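Long-range contacts in fasciclin I (Drosophila melanogaster, PDB 1O70), which serves as a neural cell adhesion molecule, represented here by the third and fourth FAS1 domains of its extracellular region: residues A[192-197]-A[295-300]; A[158-163]-A[186-191]; A[230-235]-A[260-265]; A[285-290]-A[302-307]. All coordinates share one frame; numbering follows the deposited sequence.

Overall arrangement
All four contacts fall within the fourth FAS1 domain and illustrate how segments distant in sequence are drawn together around one mixed sheet. Contact 2 closes first along the chain; contact 1 then opens, with contact 3 nested inside its loop, while contacts 1 and 4 interleave. Contacts 1 and 4 share strand 298-303, pairing it with strand 193-199 and strand 284-295 respectively, and their centres are about 16 Å apart. Contact 2 sits closer to contact 1, about 8 Å between centres, joined through Asn297. Contact 3 meets contact 4 where Arg233 and His234 bond Leu307, whereas contacts 2 and 4 do not touch. Strand 298-303 thus gains both neighbours; contacts 2 and 3 join helical segments to loops.

Contact 1 of 4, residues A[192-197]-A[295-300]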
# COMPACT_ATOMS: atom_id res chain seq x y z
N ARG A 192 11.37 -12.83 -10.19
CA ARG A 192 9.96 -13.13 -10.43
C ARG A 192 9.15 -11.90 -10.05
O ARG A 192 9.67 -10.95 -9.47
CB ARG A 192 9.51 -14.31 -9.57
CG ARG A 192 10.54 -15.42 -9.41
CD ARG A 192 10.58 -16.37 -10.60
NE ARG A 192 9.39 -17.22 -10.67
CZ ARG A 192 9.25 -18.24 -11.51
NH1 ARG A 192 10.22 -18.56 -12.36
NH2 ARG A 192 8.12 -18.95 -11.50
N ARG A 193 7.87 -11.92 -10.39
CA ARG A 193 6.99 -10.81 -10.04
C ARG A 193 5.81 -11.39 -9.27
O ARG A 193 5.08 -12.24 -9.78
CB ARG A 193 6.53 -10.08 -11.30
CG ARG A 193 7.57 -9.13 -11.85
CD ARG A 193 7.84 -7.99 -10.86
NE ARG A 193 8.96 -7.13 -11.26
CZ ARG A 193 10.24 -7.46 -11.15
NH1 ARG A 193 10.59 -8.63 -10.64
NH2 ARG A 193 11.19 -6.60 -11.52
N PHE A 194 5.64 -10.94 -8.03
CA PHE A 194 4.56 -11.44 -7.20
C PHE A 194 3.41 -10.47 -7.02
O PHE A 194 3.59 -9.26 -6.93
CB PHE A 194 5.06 -11.80 -5.81
CG PHE A 194 6.25 -12.69 -5.79
CD1 PHE A 194 7.53 -12.14 -5.90
CD2 PHE A 194 6.12 -14.05 -5.59
CE1 PHE A 194 8.66 -12.95 -5.80
CE2 PHE A 194 7.24 -14.87 -5.48
CZ PHE A 194 8.52 -14.31 -5.59
N THR A 195 2.21 -11.04 -6.95
CA THR A 195 1.00 -10.28 -6.70
C THR A 195 0.42 -11.00 -5.48
O THR A 195 -0.27 -12.01 -5.60
CB THR A 195 0.03 -10.36 -7.87
OG1 THR A 195 0.62 -9.71 -9.01
CG2 THR A 195 -1.26 -9.67 -7.54
N TYR A 196 0.74 -10.47 -4.30
CA TYR A 196 0.31 -11.08 -3.04
C TYR A 196 -0.93 -10.41 -2.45
O TYR A 196 -0.92 -9.22 -2.13
CB TYR A 196 1.47 -11.01 -2.03
CG TYR A 196 1.42 -11.99 -0.88
CD1 TYR A 196 2.37 -11.93 0.15
CD2 TYR A 196 0.43 -12.98 -0.79
CE1 TYR A 196 2.33 -12.80 1.24
CE2 TYR A 196 0.39 -13.86 0.29
CZ TYR A 196 1.34 -13.76 1.31
OH TYR A 196 1.27 -14.61 2.40
N PHE A 197 -2.01 -11.19 -2.34
CA PHE A 197 -3.24 -10.69 -1.75
C PHE A 197 -3.09 -10.98 -0.27
O PHE A 197 -3.31 -12.11 0.18
CB PHE A 197 -4.47 -11.42 -2.32
CG PHE A 197 -4.67 -11.20 -3.78
CD1 PHE A 197 -3.96 -11.96 -4.70
CD2 PHE A 197 -5.51 -10.18 -4.23
CE1 PHE A 197 -4.07 -11.71 -6.06
CE2 PHE A 197 -5.63 -9.92 -5.60
CZ PHE A 197 -4.90 -10.68 -6.52
N CYS A 295 5.66 -2.80 -4.94
CA CYS A 295 6.95 -3.24 -4.41
C CYS A 295 7.96 -3.30 -5.54
O CYS A 295 7.62 -3.06 -6.70
CB CYS A 295 6.82 -4.60 -3.76
SG CYS A 295 5.74 -4.62 -2.30
N THR A 296 9.20 -3.64 -5.22
CA THR A 296 10.25 -3.70 -6.23
C THR A 296 10.17 -4.96 -7.09
O THR A 296 10.59 -4.94 -8.25
CB THR A 296 11.64 -3.61 -5.57
OG1 THR A 296 11.79 -4.66 -4.61
CG2 THR A 296 11.81 -2.26 -4.87
N ASN A 297 9.61 -6.03 -6.53
CA ASN A 297 9.47 -7.28 -7.26
C ASN A 297 8.02 -7.71 -7.31
O ASN A 297 7.73 -8.91 -7.28
CB ASN A 297 10.30 -8.37 -6.58
CG ASN A 297 9.86 -8.60 -5.16
OD1 ASN A 297 9.20 -7.76 -4.57
ND2 ASN A 297 10.24 -9.74 -4.60
N GLY A 298 7.10 -6.76 -7.37
CA GLY A 298 5.70 -7.13 -7.41
C GLY A 298 4.77 -6.11 -6.79
O GLY A 298 5.12 -4.95 -6.62
N ILE A 299 3.57 -6.56 -6.45
CA ILE A 299 2.57 -5.69 -5.87
C ILE A 299 1.79 -6.45 -4.81
O ILE A 299 1.58 -7.66 -4.93
CB ILE A 299 1.59 -5.19 -6.96
CG1 ILE A 299 0.69 -4.07 -6.42
CG2 ILE A 299 0.71 -6.34 -7.42
CD1 ILE A 299 -0.17 -3.44 -7.48
N ILE A 300 1.37 -5.74 -3.78
CA ILE A 300 0.59 -6.34 -2.70
C ILE A 300 -0.79 -5.69 -2.61
O ILE A 300 -0.91 -4.48 -2.72
CB ILE A 300 1.28 -6.13 -1.35
CG1 ILE A 300 2.46 -7.09 -1.21
CG2 ILE A 300 0.26 -6.28 -0.21
CD1 ILE A 300 3.21 -6.91 0.11
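Arg193 lays one face of its guanidinium over the turn before strand 298-303, with Asn297 CA and Thr296 O on that face, both offset toward the rim. A bend at chi2 (-65°) folds the chain back, and Arg193 NH1 donates in the guanidinium plane to Arg192 O at 2.8 Å, with Thr190 O as a further acceptor. At Phe194 the strands begin to pair: its N donates to Asn297 O at 3.0 Å, in the carbonyl plane and on a lone pair. The ring meets the same oxygen with its edge, and Phe194 CE1 lies 3.8 Å from Asn297 ND2, the ring and amide planes being 66° apart. That amide has its strong partners elsewhere: ND2 donates to Asn189 O and Leu187 O, and OD1 accepts from Val161 N. Phe194 O takes Ile299 N at 2.7 Å. Gly298, the bridge partner of Phe194, has no side chain, and its backbone conformation calls for glycine. Thr195 and Ile299 point the same way, side by side, with Thr195 OG1 3.7 Å from Ile299 CG2; the hydroxyl is hydrogen-bonded to Tyr242 N. Tyr196 N donates to Ile299 O at 3.0 Å, and on the side of the sheet that carries Phe194, Tyr196 CB touches Ile300 CG1 at 4.1 Å, while the ring runs on toward Val161 and Leu165 of helix 161-167. Three successive bridges make this a parallel pair in a largely antiparallel sheet, the first and last strands of the FAS1 fold lying next to each other, with strand 235-238 flanking 193-199.

Contact 2 of 4, residues A[158-163]-A[186-191]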
# COMPACT_ATOMS: atom_id res chain seq x y z
N TYR A 158 10.88 0.99 -2.16
CA TYR A 158 12.28 0.74 -1.86
C TYR A 158 12.36 -0.58 -1.09
O TYR A 158 13.33 -0.84 -0.37
CB TYR A 158 12.89 1.89 -1.04
CG TYR A 158 12.26 2.16 0.31
CD1 TYR A 158 12.70 1.48 1.45
CD2 TYR A 158 11.22 3.09 0.44
CE1 TYR A 158 12.12 1.73 2.70
CE2 TYR A 158 10.64 3.34 1.69
CZ TYR A 158 11.09 2.66 2.81
OH TYR A 158 10.52 2.90 4.04
N THR A 159 11.33 -1.40 -1.25
CA THR A 159 11.28 -2.70 -0.59
C THR A 159 10.60 -3.74 -1.47
O THR A 159 9.74 -3.42 -2.28
CB THR A 159 10.51 -2.65 0.74
OG1 THR A 159 9.16 -2.24 0.50
CG2 THR A 159 11.19 -1.69 1.70
N THR A 160 11.02 -4.99 -1.30
CA THR A 160 10.44 -6.10 -2.03
C THR A 160 9.17 -6.47 -1.27
O THR A 160 8.92 -5.95 -0.17
CB THR A 160 11.35 -7.34 -2.02
OG1 THR A 160 11.50 -7.79 -0.66
CG2 THR A 160 12.71 -7.01 -2.58
N VAL A 161 8.37 -7.35 -1.85
CA VAL A 161 7.16 -7.82 -1.19
C VAL A 161 7.51 -8.23 0.25
O VAL A 161 6.87 -7.81 1.21
CB VAL A 161 6.57 -9.02 -1.95
CG1 VAL A 161 5.45 -9.66 -1.15
CG2 VAL A 161 6.07 -8.58 -3.31
N LEU A 162 8.55 -9.05 0.38
CA LEU A 162 9.01 -9.51 1.70
C LEU A 162 9.42 -8.34 2.59
O LEU A 162 9.07 -8.30 3.77
CB LEU A 162 10.21 -10.46 1.56
CG LEU A 162 10.86 -10.87 2.89
CD1 LEU A 162 9.87 -11.74 3.68
CD2 LEU A 162 12.15 -11.66 2.65
N GLY A 163 10.17 -7.40 2.02
CA GLY A 163 10.62 -6.25 2.78
C GLY A 163 9.46 -5.49 3.37
O GLY A 163 9.52 -5.00 4.50
N GLN A 186 10.89 -16.95 -0.42
CA GLN A 186 10.75 -16.69 -1.85
C GLN A 186 10.38 -15.25 -2.22
O GLN A 186 10.74 -14.78 -3.30
CB GLN A 186 9.71 -17.64 -2.44
CG GLN A 186 8.32 -17.40 -1.90
CD GLN A 186 7.30 -18.30 -2.53
OE1 GLN A 186 7.29 -18.48 -3.75
NE2 GLN A 186 6.42 -18.87 -1.71
N LEU A 187 9.65 -14.57 -1.34
CA LEU A 187 9.19 -13.21 -1.60
C LEU A 187 10.28 -12.15 -1.69
O LEU A 187 10.00 -10.96 -1.85
CB LEU A 187 8.17 -12.81 -0.55
CG LEU A 187 7.00 -13.78 -0.46
CD1 LEU A 187 6.10 -13.37 0.68
CD2 LEU A 187 6.25 -13.82 -1.77
N ASN A 188 11.53 -12.59 -1.57
CA ASN A 188 12.65 -11.67 -1.65
C ASN A 188 13.23 -11.72 -3.06
O ASN A 188 13.92 -10.79 -3.49
CB ASN A 188 13.70 -12.06 -0.62
CG ASN A 188 14.57 -10.90 -0.21
OD1 ASN A 188 14.10 -9.76 -0.12
ND2 ASN A 188 15.85 -11.16 0.06
N ASN A 189 12.94 -12.80 -3.77
CA ASN A 189 13.43 -13.01 -5.13
C ASN A 189 13.07 -11.85 -6.05
O ASN A 189 11.92 -11.42 -6.10
CB ASN A 189 12.88 -14.32 -5.69
CG ASN A 189 13.55 -14.72 -7.00
OD1 ASN A 189 13.34 -14.09 -8.04
ND2 ASN A 189 14.37 -15.75 -6.95
N THR A 190 14.06 -11.36 -6.80
CA THR A 190 13.83 -10.25 -7.72
C THR A 190 13.70 -10.70 -9.17
O THR A 190 13.50 -9.88 -10.06
CB THR A 190 14.97 -9.23 -7.63
OG1 THR A 190 16.22 -9.88 -7.91
CG2 THR A 190 15.03 -8.60 -6.26
N GLN A 191 13.82 -12.00 -9.40
CA GLN A 191 13.72 -12.54 -10.76
C GLN A 191 12.29 -12.89 -11.15
O GLN A 191 12.02 -13.22 -12.31
CB GLN A 191 14.61 -13.77 -10.89
CG GLN A 191 16.09 -13.47 -10.72
CD GLN A 191 16.89 -14.69 -10.30
OE1 GLN A 191 18.13 -14.65 -10.29
NE2 GLN A 191 16.20 -15.77 -9.95
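Leu162 and Leu187 meet through both backbone and side chain. Among the polar links, Leu162 N donates to Leu187 O at 3.3 Å, approaching from above the carbonyl plane, 50° out of it. The same oxygen also accepts from Asn297 ND2. Thr160 OG1 gives a weak bond to Asn188 OD1, also at 3.3 Å, while accepting from Gly163 N at 3.0 Å as the N-cap of helix 161-167. With chi1 at 63°, the hydroxyl sits between the backbone N and the carbonyl carbon, where it can serve both partners. The apolar links lie alongside. Leu162 CB rests on Leu187 CB at 3.8 Å, and its CD2 branch covers Asn188 CB at 3.6 Å; Val161 CG1 reaches Leu187 CD1 more loosely. A valine at Thr160 would probably leave Gly163 N without its cap and Asn188 OD1 without its donor, making the helix start less well defined. Asn188 is a known N-glycosylation site, though no sugar is present on it here. The start of the helix is therefore fixed to the loop 186-191 by few and rather long polar bonds, with leucine packing supplying much of the buried surface.

Contact 3 of 4, residues A[230-235]-A[260-265]; sequences ILERHL and PTFRDS. With SO4 (sulfate ion), chain F.
The guanidinium of Arg263 carries Glu232 over one face, OE2 standing 3.5 Å above the plane at its centre, and the carboxylate is turned almost perpendicular to it, at 87°. The salt bridge between Glu232 OE1 and Arg263 NH1 therefore rests on charge alone, since no N-H points at the oxygen. Phe262 has Arg263 NE at its ring edge, in plane, while Glu232 OE2 comes obliquely to CD2 at 3.5 Å. The Glu232 chain stays extended beyond CG (chi2 -178°), which carries the carboxylate out from the helix to these two residues; Lys228 forms a further, weak ion pair with it. Arg233, whose CB turns the other way, has a sulfate, probably from the crystallisation liquor, at its guanidinium: O1 lies at the edge, in plane, NE approaches O4 to 2.9 Å, and NH2 donates to O3 at 3.2 Å in a nearly straight bond. Its NH1 is held by Leu307 O and Asp312.

The chain reverses between the antiparallel strands 257-260 and 265-273, and within this turn Thr261 OG1 accepts from Asp264 N at 3.0 Å, an ST motif. The backbone of Pro260 is also hydrogen-bonded to that of Ile237, so the two outermost strands of the sheet approach each other here.

Behind the turn, Thr261 CB packs on Glu232 O at 3.4 Å, and Thr261 CA makes a C-H...O contact with Leu235 O at 3.3 Å. His234 keeps its ring edge toward Ile230 O, with ND1 donating at 2.7 Å, while Arg233 N reaches that oxygen from the opposite face of the carbonyl plane.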
# COMPACT_ATOMS: atom_id res chain seq x y z
N ILE A 230 -2.50 -22.38 2.36
CA ILE A 230 -3.44 -21.25 2.42
C ILE A 230 -2.83 -20.01 1.77
O ILE A 230 -3.47 -19.34 0.96
CB ILE A 230 -3.82 -20.89 3.88
CG1 ILE A 230 -4.46 -22.10 4.58
CG2 ILE A 230 -4.79 -19.71 3.90
CD1 ILE A 230 -5.83 -22.48 4.03
N LEU A 231 -1.59 -19.70 2.14
CA LEU A 231 -0.90 -18.55 1.60
C LEU A 231 -0.60 -18.67 0.11
O LEU A 231 -0.77 -17.71 -0.64
CB LEU A 231 0.40 -18.31 2.37
CG LEU A 231 0.36 -17.39 3.60
CD1 LEU A 231 -1.05 -17.26 4.15
CD2 LEU A 231 1.33 -17.93 4.64
N GLU A 232 -0.17 -19.85 -0.33
CA GLU A 232 0.12 -20.03 -1.76
C GLU A 232 -1.10 -19.73 -2.60
O GLU A 232 -0.99 -19.41 -3.78
CB GLU A 232 0.59 -21.45 -2.03
CG GLU A 232 1.82 -21.82 -1.23
CD GLU A 232 2.31 -23.22 -1.53
OE1 GLU A 232 1.46 -24.09 -1.83
OE2 GLU A 232 3.54 -23.45 -1.43
N ARG A 233 -2.28 -19.83 -1.98
CA ARG A 233 -3.52 -19.54 -2.68
C ARG A 233 -3.63 -18.03 -2.89
O ARG A 233 -4.28 -17.58 -3.82
CB ARG A 233 -4.69 -20.05 -1.85
CG ARG A 233 -6.06 -19.69 -2.41
CD ARG A 233 -7.17 -20.05 -1.43
NE ARG A 233 -7.37 -21.49 -1.30
CZ ARG A 233 -8.19 -22.05 -0.41
NH1 ARG A 233 -8.87 -21.28 0.42
NH2 ARG A 233 -8.33 -23.36 -0.35
N HIS A 234 -2.97 -17.26 -2.02
CA HIS A 234 -3.01 -15.80 -2.12
C HIS A 234 -1.90 -15.21 -2.98
O HIS A 234 -1.92 -14.02 -3.30
CB HIS A 234 -2.92 -15.16 -0.73
CG HIS A 234 -4.05 -15.51 0.18
ND1 HIS A 234 -4.22 -16.76 0.71
CD2 HIS A 234 -5.06 -14.75 0.67
CE1 HIS A 234 -5.29 -16.77 1.49
NE2 HIS A 234 -5.82 -15.56 1.48
N LEU A 235 -0.94 -16.05 -3.36
CA LEU A 235 0.22 -15.60 -4.13
C LEU A 235 0.28 -15.96 -5.60
O LEU A 235 0.46 -17.12 -5.97
CB LEU A 235 1.50 -16.11 -3.45
CG LEU A 235 2.81 -15.59 -4.05
CD1 LEU A 235 2.92 -14.09 -3.82
CD2 LEU A 235 3.99 -16.32 -3.41
N PRO A 260 -1.83 -17.51 -12.18
CA PRO A 260 -1.04 -18.67 -11.78
C PRO A 260 -0.60 -18.52 -10.34
O PRO A 260 -0.13 -17.46 -9.96
CB PRO A 260 0.17 -18.63 -12.72
CG PRO A 260 -0.30 -17.80 -13.88
CD PRO A 260 -1.14 -16.74 -13.24
N THR A 261 -0.76 -19.56 -9.53
CA THR A 261 -0.30 -19.48 -8.15
C THR A 261 0.94 -20.35 -8.14
O THR A 261 1.52 -20.60 -9.20
CB THR A 261 -1.30 -20.06 -7.15
OG1 THR A 261 -1.39 -21.47 -7.33
CG2 THR A 261 -2.67 -19.42 -7.33
N PHE A 262 1.35 -20.84 -6.98
CA PHE A 262 2.55 -21.66 -6.92
C PHE A 262 2.39 -23.04 -7.57
O PHE A 262 3.12 -23.38 -8.50
CB PHE A 262 3.01 -21.84 -5.48
CG PHE A 262 4.41 -22.39 -5.35
CD1 PHE A 262 5.49 -21.66 -5.83
CD2 PHE A 262 4.64 -23.62 -4.74
CE1 PHE A 262 6.80 -22.14 -5.70
CE2 PHE A 262 5.94 -24.12 -4.60
CZ PHE A 262 7.02 -23.38 -5.08
N ARG A 263 1.43 -23.82 -7.09
CA ARG A 263 1.20 -25.15 -7.61
C ARG A 263 -0.13 -25.30 -8.34
O ARG A 263 -0.48 -26.39 -8.79
CB ARG A 263 1.30 -26.18 -6.47
CG ARG A 263 2.68 -26.23 -5.81
CD ARG A 263 2.63 -26.82 -4.40
NE ARG A 263 3.90 -26.66 -3.69
CZ ARG A 263 4.06 -26.84 -2.38
NH1 ARG A 263 3.02 -27.19 -1.62
NH2 ARG A 263 5.25 -26.67 -1.82
N ASP A 264 -0.86 -24.20 -8.46
CA ASP A 264 -2.15 -24.26 -9.15
C ASP A 264 -2.48 -22.92 -9.81
O ASP A 264 -1.65 -22.36 -10.53
CB ASP A 264 -3.26 -24.65 -8.17
CG ASP A 264 -4.41 -25.32 -8.86
OD1 ASP A 264 -4.96 -24.74 -9.83
OD2 ASP A 264 -4.78 -26.45 -8.45
N SER A 265 -3.69 -22.44 -9.57
CA SER A 265 -4.12 -21.16 -10.13
C SER A 265 -5.16 -20.51 -9.22
O SER A 265 -5.67 -21.14 -8.29
CB SER A 265 -4.71 -21.36 -11.54
OG SER A 265 -5.89 -22.14 -11.52
S SO4 F . -7.01 -24.18 -3.68
O1 SO4 F . -5.90 -23.27 -4.07
O2 SO4 F . -7.33 -25.08 -4.82
O3 SO4 F . -6.60 -24.99 -2.51
O4 SO4 F . -8.21 -23.38 -3.34

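Contact 4 of 4, residues A[285-290]-A[302-307]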
# COMPACT_ATOMS: atom_id res chain seq x y z
N LYS A 285 -17.22 -12.41 -0.92
CA LYS A 285 -16.98 -11.08 -1.44
C LYS A 285 -16.09 -10.38 -0.41
O LYS A 285 -16.52 -10.10 0.71
CB LYS A 285 -18.32 -10.35 -1.60
CG LYS A 285 -18.23 -9.01 -2.28
CD LYS A 285 -19.62 -8.52 -2.67
CE LYS A 285 -19.55 -7.13 -3.26
NZ LYS A 285 -20.89 -6.65 -3.67
N ILE A 286 -14.85 -10.14 -0.79
CA ILE A 286 -13.89 -9.49 0.09
C ILE A 286 -13.45 -8.13 -0.43
O ILE A 286 -13.01 -8.00 -1.58
CB ILE A 286 -12.61 -10.36 0.28
CG1 ILE A 286 -12.94 -11.67 1.01
CG2 ILE A 286 -11.57 -9.59 1.09
CD1 ILE A 286 -13.38 -12.79 0.11
N ASN A 287 -13.55 -7.11 0.42
CA ASN A 287 -13.15 -5.77 0.03
C ASN A 287 -11.63 -5.64 0.05
O ASN A 287 -10.96 -6.17 0.95
CB ASN A 287 -13.74 -4.72 0.98
CG ASN A 287 -15.24 -4.57 0.83
OD1 ASN A 287 -15.81 -4.86 -0.23
ND2 ASN A 287 -15.88 -4.08 1.87
N VAL A 288 -11.10 -4.95 -0.95
CA VAL A 288 -9.66 -4.72 -1.03
C VAL A 288 -9.42 -3.43 -0.23
O VAL A 288 -9.74 -2.34 -0.69
CB VAL A 288 -9.21 -4.53 -2.50
CG1 VAL A 288 -7.70 -4.34 -2.57
CG2 VAL A 288 -9.62 -5.74 -3.33
N TYR A 289 -8.86 -3.57 0.97
CA TYR A 289 -8.60 -2.42 1.85
C TYR A 289 -7.50 -1.48 1.35
O TYR A 289 -7.67 -0.26 1.36
CB TYR A 289 -8.27 -2.92 3.26
CG TYR A 289 -8.10 -1.81 4.26
CD1 TYR A 289 -9.17 -0.97 4.58
CD2 TYR A 289 -6.87 -1.59 4.88
CE1 TYR A 289 -9.02 0.07 5.50
CE2 TYR A 289 -6.71 -0.55 5.81
CZ TYR A 289 -7.79 0.27 6.11
OH TYR A 289 -7.63 1.31 7.01
N ARG A 290 -6.37 -2.03 0.94
CA ARG A 290 -5.29 -1.20 0.41
C ARG A 290 -4.90 -1.83 -0.92
O ARG A 290 -4.21 -2.86 -0.97
CB ARG A 290 -4.07 -1.20 1.34
CG ARG A 290 -4.18 -0.26 2.53
CD ARG A 290 -3.08 -0.54 3.52
NE ARG A 290 -1.75 -0.41 2.92
CZ ARG A 290 -0.66 -0.98 3.43
NH1 ARG A 290 -0.75 -1.72 4.53
NH2 ARG A 290 0.51 -0.80 2.83
N VAL A 302 -3.87 -5.41 0.02
CA VAL A 302 -4.34 -5.76 1.35
C VAL A 302 -5.84 -6.00 1.35
O VAL A 302 -6.63 -5.12 1.02
CB VAL A 302 -4.00 -4.67 2.38
CG1 VAL A 302 -4.49 -5.10 3.74
CG2 VAL A 302 -2.49 -4.44 2.41
N ILE A 303 -6.23 -7.21 1.72
CA ILE A 303 -7.64 -7.54 1.73
C ILE A 303 -8.25 -7.60 3.13
O ILE A 303 -7.54 -7.70 4.12
CB ILE A 303 -7.89 -8.82 0.94
CG1 ILE A 303 -7.20 -10.02 1.59
CG2 ILE A 303 -7.33 -8.63 -0.48
CD1 ILE A 303 -7.41 -11.31 0.83
N ASP A 304 -9.58 -7.52 3.19
CA ASP A 304 -10.32 -7.52 4.46
C ASP A 304 -10.44 -8.86 5.14
O ASP A 304 -10.59 -8.94 6.37
CB ASP A 304 -11.73 -6.97 4.25
CG ASP A 304 -11.80 -5.46 4.34
OD1 ASP A 304 -12.76 -4.89 3.77
OD2 ASP A 304 -10.94 -4.83 5.00
N TYR A 305 -10.40 -9.93 4.35
CA TYR A 305 -10.56 -11.27 4.88
C TYR A 305 -9.78 -12.22 3.98
O TYR A 305 -9.73 -12.03 2.77
CB TYR A 305 -12.05 -11.64 4.89
CG TYR A 305 -12.41 -12.85 5.73
CD1 TYR A 305 -12.48 -12.76 7.12
CD2 TYR A 305 -12.67 -14.09 5.13
CE1 TYR A 305 -12.80 -13.87 7.90
CE2 TYR A 305 -12.99 -15.22 5.91
CZ TYR A 305 -13.05 -15.10 7.29
OH TYR A 305 -13.33 -16.20 8.07
N PRO A 306 -9.17 -13.25 4.57
CA PRO A 306 -8.38 -14.23 3.80
C PRO A 306 -9.24 -15.13 2.92
O PRO A 306 -10.39 -15.40 3.24
CB PRO A 306 -7.65 -15.00 4.89
CG PRO A 306 -8.63 -14.97 6.03
CD PRO A 306 -9.13 -13.56 6.01
N LEU A 307 -8.69 -15.57 1.79
CA LEU A 307 -9.41 -16.47 0.90
C LEU A 307 -9.54 -17.81 1.63
O LEU A 307 -8.68 -18.68 1.48
CB LEU A 307 -8.64 -16.66 -0.40
CG LEU A 307 -8.42 -15.35 -1.17
CD1 LEU A 307 -7.47 -15.58 -2.32
CD2 LEU A 307 -9.76 -14.82 -1.66
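Val302 lays its CG2 methyl over one face of the Arg290 guanidinium, 3.7 Å above the plane and offset toward the rim. The bend at chi3 (58°) brings that flat group back over the valine, and Arg290 CB meets Val302 CB at 3.6 Å. The ends of Arg290 go elsewhere: NH1 forms a salt bridge with Asp168 and NH2 with Glu127, which belongs to the preceding FAS1 domain. Behind this packing is a classic beta bulge, Tyr289 and Arg290 both facing Val302. Val302 O accepts from Arg290 N at 3.1 Å and, weakly, from Tyr289 N, while Val302 N returns a bond to Arg290 O at 2.8 Å. Further along, Asp304 N donates to Asn287 O at 3.0 Å, nearly along the C=O axis. Asp304 OD2 lies beside Tyr289 CB at 3.7 Å and makes a long, weak ion pair with Arg200. An alanine in place of Asp304 is likely to deprive Arg200 of that distant charge and open a gap against Tyr289 CB. Ile286 closes the other end, its CG1 touching Tyr305 CB at 4.0 Å. Backbone bonds thus set the hairpin's register, while the buried guanidinium, flanked by two carboxylates, probably remains charged and ties the domains together.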